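Local coordinates for protein phosphatidylserine synthase (Haemophilus influenzae, PDB 3HSI) that is a phosphatidylserine synthase, a member of the phospholipase D superfamily with an alpha/beta fold, at residues C[73-76]-C[77-81]; C[104-107]-C[108-111]. All coordinates share one frame; numbering follows the deposited sequence.

Both contacts are local, and both concern helix ends: contact 1 (73-76 with 77-81) is the C-terminal end of helix 64-79, contact 2 (104-107 with 108-111) the N-terminal start of helix 107-118. Their centres lie about 22 Å apart. The two helices meet directly, Tyr74 stacking on Tyr118 and Trp110 bonding Gln67, so both contacts belong to one helix pair. The chemistry follows the helix polarity. In contact 1 an asparagine brings N-H groups to a carbonyl at the end; in contact 2 a threonine hydroxyl and an aspartate carboxylate accept from backbone N-H groups. Each is partly buried, but contact 1 has a buried face and an exposed charged one, whereas contact 2 has no exposed touching residue.

Contact 1: residues C[73-76]-C[77-81]; sequences IYRV and KQENP
The last turn of helix 64-79 belongs to the beta-alpha-beta unit made by strand 52-56, this helix and strand 84-90, and residues 73-81 carry it out of helical geometry at Asn80. Three i to i+4 backbone bonds define the turn: Lys77 N to Ile73 O, Gln78 N to Tyr74 O, and Glu79 N to Arg75 O, the last of them the longest at 3.2 Å. The carbonyl of Val76 ends the series with two donors from one residue. Asn80 ND2 reaches Val76 O at 2.8 Å, with an N-H...O angle of 147°, while the backbone N of Asn80 makes a weaker bond to the same oxygen. Since CG of Asn80 lies anti to its own carbonyl carbon (chi1 -53°), the amide turns back over the helix end and Val76 O is gripped twice.

On the exposed flank, Arg75 and Glu79 form an i to i+4 charged pair, described here for one of the two deposited conformers of Glu79 and therefore tentative. Glu79 OE2 sits over one face of the guanidinium, 3.6 Å from Arg75 CZ, with the two planes steeply inclined. The salt bridge, Arg75 NH1 to Glu79 OE1 at 3.6 Å, is long and no N-H points at the oxygen, so any attraction is probably one of charges alone.

Lys77 bends at its second torsion (chi2 68°) and its NZ donates to Pro81 O at 2.8 Å, approaching from above that carbonyl plane; NZ also bonds Leu83 O, tying the helix to the chain that leads into strand 84-90. Ile73 and Val76 rest on Ile46 of helix 35-48, and Tyr74 stacks on Tyr118, the last residue of helix 107-118.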
# COMPACT_ATOMS: atom_id res chain seq x y z
N ILE C 73 30.72 -7.60 20.39
CA ILE C 73 30.23 -8.89 19.89
C ILE C 73 31.39 -9.78 19.47
O ILE C 73 31.46 -10.94 19.88
CB ILE C 73 29.31 -8.73 18.63
CG1 ILE C 73 28.06 -7.92 18.97
CG2 ILE C 73 28.93 -10.13 18.03
CD1 ILE C 73 27.02 -8.68 19.73
N TYR C 74 32.29 -9.24 18.64
CA TYR C 74 33.39 -10.01 18.08
C TYR C 74 34.31 -10.45 19.20
O TYR C 74 34.85 -11.54 19.16
CB TYR C 74 34.15 -9.19 17.03
CG TYR C 74 33.57 -9.33 15.64
CD1 TYR C 74 33.97 -10.38 14.80
CD2 TYR C 74 32.65 -8.42 15.15
CE1 TYR C 74 33.45 -10.53 13.52
CE2 TYR C 74 32.11 -8.57 13.88
CZ TYR C 74 32.52 -9.62 13.07
OH TYR C 74 32.00 -9.78 11.82
N ARG C 75 34.47 -9.60 20.20
CA ARG C 75 35.30 -9.95 21.33
C ARG C 75 34.74 -11.17 22.08
O ARG C 75 35.49 -12.10 22.36
CB ARG C 75 35.51 -8.73 22.24
CG ARG C 75 36.28 -8.99 23.52
CD ARG C 75 36.26 -7.71 24.37
NE ARG C 75 36.59 -7.88 25.79
CZ ARG C 75 35.79 -8.43 26.72
NH1 ARG C 75 34.60 -8.95 26.38
NH2 ARG C 75 36.20 -8.49 27.98
N VAL C 76 33.43 -11.19 22.37
CA VAL C 76 32.87 -12.31 23.12
C VAL C 76 32.84 -13.57 22.27
O VAL C 76 33.05 -14.68 22.78
CB VAL C 76 31.47 -12.06 23.76
CG1 VAL C 76 31.62 -11.14 24.91
CG2 VAL C 76 30.44 -11.56 22.74
N LYS C 77 32.59 -13.36 20.98
CA LYS C 77 32.54 -14.43 19.99
C LYS C 77 33.91 -15.06 19.78
O LYS C 77 34.01 -16.25 19.54
CB LYS C 77 31.97 -13.90 18.69
CG LYS C 77 31.89 -14.92 17.60
CD LYS C 77 30.85 -16.00 17.88
CE LYS C 77 31.12 -17.19 17.00
NZ LYS C 77 30.07 -18.23 17.14
N GLN C 78 34.97 -14.27 19.89
CA GLN C 78 36.30 -14.82 19.77
C GLN C 78 36.72 -15.60 21.04
O GLN C 78 37.50 -16.54 20.94
CB GLN C 78 37.34 -13.80 19.25
CG GLN C 78 37.88 -12.80 20.25
CD GLN C 78 38.49 -11.54 19.61
OE1 GLN C 78 38.56 -11.41 18.38
NE2 GLN C 78 38.94 -10.60 20.45
N GLU C 79 36.18 -15.19 22.19
CA GLU C 79 36.35 -15.89 23.47
C GLU C 79 35.48 -17.17 23.57
O GLU C 79 35.86 -18.13 24.24
CB GLU C 79 36.01 -14.95 24.64
CG GLU C 79 36.77 -13.63 24.66
CD GLU C 79 36.20 -12.58 25.64
OE1 GLU C 79 34.97 -12.54 25.86
OE2 GLU C 79 37.00 -11.78 26.18
N ASN C 80 34.32 -17.16 22.90
CA ASN C 80 33.31 -18.25 22.97
C ASN C 80 32.90 -18.68 21.55
O ASN C 80 31.91 -18.18 21.02
CB ASN C 80 32.04 -17.81 23.73
CG ASN C 80 32.33 -17.22 25.14
OD1 ASN C 80 32.47 -17.96 26.12
ND2 ASN C 80 32.42 -15.89 25.23
N PRO C 81 33.68 -19.58 20.90
CA PRO C 81 33.40 -19.92 19.49
C PRO C 81 32.01 -20.52 19.21
O PRO C 81 31.53 -20.40 18.08
CB PRO C 81 34.49 -20.93 19.11
CG PRO C 81 35.33 -21.15 20.34
CD PRO C 81 34.96 -20.14 21.38

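Contact 2: residues C[104-107]-C[108-111]; sequences SATN and ADWY
Thr106 and Asp109 exchange two nearly straight hydrogen bonds that make a capping box at the start of helix 107-118. Asp109 N donates to Thr106 OG1 at 3.1 Å, and Thr106 N returns the bond to Asp109 OD2, also at 3.1 Å. The carboxylate oxygen is met on its anti side, with the donor 33° out of the carboxylate plane. Thr106 is the N-cap: its OG1 lies between the backbone N and the carbonyl carbon (chi1 66°), which turns the hydroxyl back toward the first turn. Proximity to the helix start would probably stabilise the negative charge of Asp109, whose OD1 has a long, weak ion pair with Arg209.

The first helical bonds follow, Trp110 N to Thr106 O at 3.0 Å and Tyr111 N to Asn107 O at 2.9 Å. That second carbonyl oxygen also lies over the centre of the Tyr111 ring, 3.2 Å above its plane, so one oxygen meets both the backbone N-H and the ring of the same residue.

Around this core, Asn107 is held by the chain after strand 52-56: OD1 accepts from Lys62 N and ND2 donates to Gln61 OE1. The indole NE1 of Trp110 bonds Gln67 OE1 in helix 64-79, Tyr111 stacks on Phe127, and Ala105 CB packs against Asp109 CB. At the far end of the tyrosine, OH bonds Trp60 O. A water modelled beside it lies suspiciously close to that hydroxyl, which makes a bond between them doubtful, but it accepts from Asn107 ND2 at 3.1 Å.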
# COMPACT_ATOMS: atom_id res chain seq x y z
N SER C 104 29.25 6.71 2.28
CA SER C 104 29.17 6.09 0.95
C SER C 104 28.88 4.59 1.05
O SER C 104 27.99 4.07 0.37
CB SER C 104 30.47 6.34 0.17
N ALA C 105 29.64 3.90 1.91
CA ALA C 105 29.43 2.49 2.14
C ALA C 105 28.08 2.32 2.86
O ALA C 105 27.72 3.13 3.73
CB ALA C 105 30.57 1.91 3.00
N THR C 106 27.35 1.28 2.48
CA THR C 106 26.12 0.94 3.18
C THR C 106 26.48 0.14 4.42
O THR C 106 27.59 -0.39 4.55
CB THR C 106 25.20 0.08 2.31
OG1 THR C 106 25.83 -1.17 2.07
CG2 THR C 106 24.90 0.78 0.96
N ASN C 107 25.53 0.05 5.33
CA ASN C 107 25.64 -0.82 6.48
C ASN C 107 26.05 -2.25 6.11
O ASN C 107 26.99 -2.81 6.73
CB ASN C 107 24.36 -0.75 7.31
CG ASN C 107 24.18 0.61 7.98
OD1 ASN C 107 25.15 1.37 8.14
ND2 ASN C 107 22.96 0.90 8.41
N ALA C 108 25.39 -2.82 5.11
CA ALA C 108 25.77 -4.15 4.58
C ALA C 108 27.26 -4.21 4.14
O ALA C 108 27.99 -5.13 4.50
CB ALA C 108 24.83 -4.59 3.42
N ASP C 109 27.73 -3.20 3.40
CA ASP C 109 29.14 -3.18 3.00
C ASP C 109 30.03 -3.23 4.24
O ASP C 109 31.00 -3.99 4.29
CB ASP C 109 29.48 -1.94 2.17
CG ASP C 109 28.76 -1.90 0.86
OD1 ASP C 109 28.56 -2.98 0.27
OD2 ASP C 109 28.40 -0.79 0.40
N TRP C 110 29.66 -2.45 5.25
CA TRP C 110 30.41 -2.42 6.51
C TRP C 110 30.40 -3.77 7.31
O TRP C 110 31.42 -4.18 7.87
CB TRP C 110 30.00 -1.18 7.35
CG TRP C 110 30.57 -1.12 8.75
CD1 TRP C 110 31.86 -0.86 9.11
CD2 TRP C 110 29.85 -1.33 9.98
NE1 TRP C 110 32.00 -0.89 10.48
CE2 TRP C 110 30.79 -1.19 11.04
CE3 TRP C 110 28.51 -1.62 10.30
CZ2 TRP C 110 30.42 -1.33 12.38
CZ3 TRP C 110 28.15 -1.73 11.63
CH2 TRP C 110 29.11 -1.60 12.66
N TYR C 111 29.26 -4.46 7.35
CA TYR C 111 29.21 -5.75 8.02
C TYR C 111 30.23 -6.71 7.38
O TYR C 111 30.93 -7.40 8.10
CB TYR C 111 27.81 -6.38 8.00
CG TYR C 111 26.65 -5.52 8.47
CD1 TYR C 111 26.75 -4.69 9.60
CD2 TYR C 111 25.40 -5.57 7.79
CE1 TYR C 111 25.68 -3.91 10.02
CE2 TYR C 111 24.32 -4.80 8.22
CZ TYR C 111 24.46 -3.97 9.33
OH TYR C 111 23.40 -3.20 9.76
O HOH W 1 21.45 -1.73 9.03